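Long-range contact in dihydropteroate synthase (Burkholderia cenocepacia, PDB 2Y5J), which probably catalyses the condensation of para-aminobenzoate with 6-hydroxymethyl-7,8-dihydropterin diphosphate to give 7,8-dihydropteroate, the immediate precursor of folate derivatives: residues 98-103 and 117-122. Sequence-based numbering, arbitrary orientation.
With EDO (1,2-ethanediol), chain E.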
loop_
_atom_site.group_PDB
_atom_site.type_symbol
_atom_site.label_atom_id
_atom_site.label_comp_id
_atom_site.label_asym_id
_atom_site.label_seq_id
_atom_site.Cartn_x
_atom_site.Cartn_y
_atom_site.Cartn_z
ATOM N N VAL A 98 15.909 5.362 -0.238
ATOM C CA VAL A 98 14.477 5.536 -0.476
ATOM C C VAL A 98 13.661 4.587 0.403
ATOM O O VAL A 98 14.029 3.433 0.572
ATOM C CB VAL A 98 14.105 5.307 -1.962
ATOM C CG1 VAL A 98 14.866 4.162 -2.559
ATOM C CG2 VAL A 98 12.634 4.970 -2.106
ATOM N N PRO A 99 12.515 5.050 0.928
ATOM C CA PRO A 99 11.652 4.152 1.689
ATOM C C PRO A 99 11.511 2.756 1.075
ATOM O O PRO A 99 11.237 2.621 -0.119
ATOM C CB PRO A 99 10.323 4.903 1.696
ATOM C CG PRO A 99 10.690 6.330 1.623
ATOM C CD PRO A 99 11.999 6.432 0.901
ATOM N N LEU A 100 11.774 1.739 1.893
ATOM C CA LEU A 100 11.795 0.349 1.455
ATOM C C LEU A 100 10.657 -0.347 2.186
ATOM O O LEU A 100 10.559 -0.269 3.411
ATOM C CB LEU A 100 13.107 -0.357 1.823
ATOM C CG LEU A 100 14.491 0.132 1.387
ATOM C CD1 LEU A 100 15.543 -0.843 1.896
ATOM C CD2 LEU A 100 14.586 0.182 -0.128
ATOM N N SER A 101 9.780 -1.026 1.456
ATOM C CA SER A 101 8.523 -1.467 2.059
ATOM C C SER A 101 8.460 -2.981 1.950
ATOM O O SER A 101 8.945 -3.550 0.968
ATOM C CB SER A 101 7.339 -0.765 1.401
ATOM O OG SER A 101 6.162 -1.544 1.441
ATOM N N ILE A 102 7.879 -3.631 2.949
ATOM C CA ILE A 102 7.818 -5.087 2.917
ATOM C C ILE A 102 6.380 -5.587 2.785
ATOM O O ILE A 102 5.517 -5.171 3.538
ATOM C CB ILE A 102 8.488 -5.745 4.156
ATOM C CG1 ILE A 102 9.711 -4.948 4.618
ATOM C CG2 ILE A 102 8.866 -7.196 3.843
ATOM C CD1 ILE A 102 10.889 -5.131 3.675
ATOM N N ASP A 103 6.128 -6.467 1.822
ATOM C CA ASP A 103 4.798 -7.017 1.609
ATOM C C ASP A 103 4.790 -8.389 2.267
ATOM O O ASP A 103 5.149 -9.390 1.644
ATOM C CB ASP A 103 4.489 -7.114 0.103
ATOM C CG ASP A 103 3.031 -7.432 -0.209
ATOM O OD1 ASP A 103 2.107 -6.887 0.452
ATOM O OD2 ASP A 103 2.839 -8.185 -1.195
ATOM N N GLY A 117 16.707 -3.165 8.733
ATOM C CA GLY A 117 16.342 -1.795 8.330
ATOM C C GLY A 117 15.323 -1.547 7.210
ATOM O O GLY A 117 15.614 -0.772 6.299
ATOM N N ALA A 118 14.151 -2.190 7.212
ATOM C CA ALA A 118 13.062 -1.882 6.273
ATOM C C ALA A 118 12.280 -0.728 6.877
ATOM O O ALA A 118 12.251 -0.624 8.104
ATOM C CB ALA A 118 12.133 -3.068 6.102
ATOM N N ASP A 119 11.659 0.117 6.057
ATOM C CA ASP A 119 11.029 1.328 6.568
ATOM C C ASP A 119 9.518 1.291 6.798
ATOM O O ASP A 119 8.986 2.196 7.452
ATOM C CB ASP A 119 11.365 2.517 5.661
ATOM C CG ASP A 119 12.856 2.700 5.510
ATOM O OD1 ASP A 119 13.447 3.280 6.446
ATOM O OD2 ASP A 119 13.436 2.293 4.481
ATOM N N LEU A 120 8.852 0.286 6.224
ATOM C CA LEU A 120 7.393 0.210 6.208
ATOM C C LEU A 120 6.922 -1.216 5.972
ATOM O O LEU A 120 7.439 -1.941 5.111
ATOM C CB LEU A 120 6.885 1.101 5.073
ATOM C CG LEU A 120 5.451 1.326 4.582
ATOM C CD1 LEU A 120 5.558 2.148 3.287
ATOM C CD2 LEU A 120 4.645 0.082 4.254
ATOM N N ILE A 121 5.922 -1.612 6.749
ATOM C CA ILE A 121 5.399 -2.958 6.624
ATOM C C ILE A 121 4.026 -2.873 5.976
ATOM O O ILE A 121 3.173 -2.131 6.436
ATOM C CB ILE A 121 5.204 -3.653 7.986
ATOM C CG1 ILE A 121 6.530 -3.785 8.739
ATOM C CG2 ILE A 121 4.669 -5.063 7.758
ATOM C CD1 ILE A 121 7.547 -4.721 8.091
ATOM N N ASN A 122 3.834 -3.663 4.928
ATOM C CA ASN A 122 2.589 -3.753 4.183
ATOM C C ASN A 122 1.902 -5.106 4.389
ATOM O O ASN A 122 2.424 -6.149 3.961
ATOM C CB ASN A 122 2.974 -3.619 2.712
ATOM C CG ASN A 122 1.942 -2.884 1.919
ATOM O OD1 ASN A 122 0.830 -3.361 1.725
ATOM N ND2 ASN A 122 2.279 -1.671 1.534
HETATM C C1 EDO E . 14.363 2.104 9.122
HETATM O O1 EDO E . 14.269 1.000 8.206
HETATM C C2 EDO E . 13.288 2.116 10.203
HETATM O O2 EDO E . 13.442 3.333 10.950
#
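From Leu-100 to Asp-103 and from Leu-120 to Asn-122 two neighbouring strands run side by side in the same direction, 27° apart, and pair Ser-101 with Leu-120, Ile-102 with Ile-121 and Asp-103 with Asn-122. Ile-102 is gripped through both its N and its O: N donates to Leu-120 O (2.8 Å), and O accepts from Asn-122 N (2.7 Å). One step earlier Leu-100 O takes Asp-119 N at 2.9 Å, with a weak second bond from Leu-120 N. Asp-119 then stands in with its carboxylate for a backbone carbonyl at the rung before the first one: OD2 accepts Leu-100 N at 3.1 Å on its anti side. A chi1 of -56° sets CG beside the backbone N and opposite the carbonyl carbon, bringing OD2 to that N-H; Arg-15 holds the same carboxylate by a salt bridge. Nearby, O1 of a 1,2-ethanediol, probably from the crystallisation liquor, donates to Ala-118 O at 2.6 Å. On the face toward helix 79-93, Ile-102 lays CG1 and CD1 against Ala-118 CB, CG1 at 3.4 Å, while Ile-121 CD1 comes to 4.1 Å from Ile-102 CG1. On the other face both methyls of Leu-120 pack at the Ser-101 side chain, CD2 being 3.6 Å from OG, which makes a weak hydrogen bond to Asp-64. This is a right-handed beta-alpha-beta unit of the TIM barrel, closed through helix 107-115. The buried Asp-119 carboxylate is probably kept ionised by Arg-15 and the Leu-100 N-H, and it continues the pairing before strand 120-122 begins.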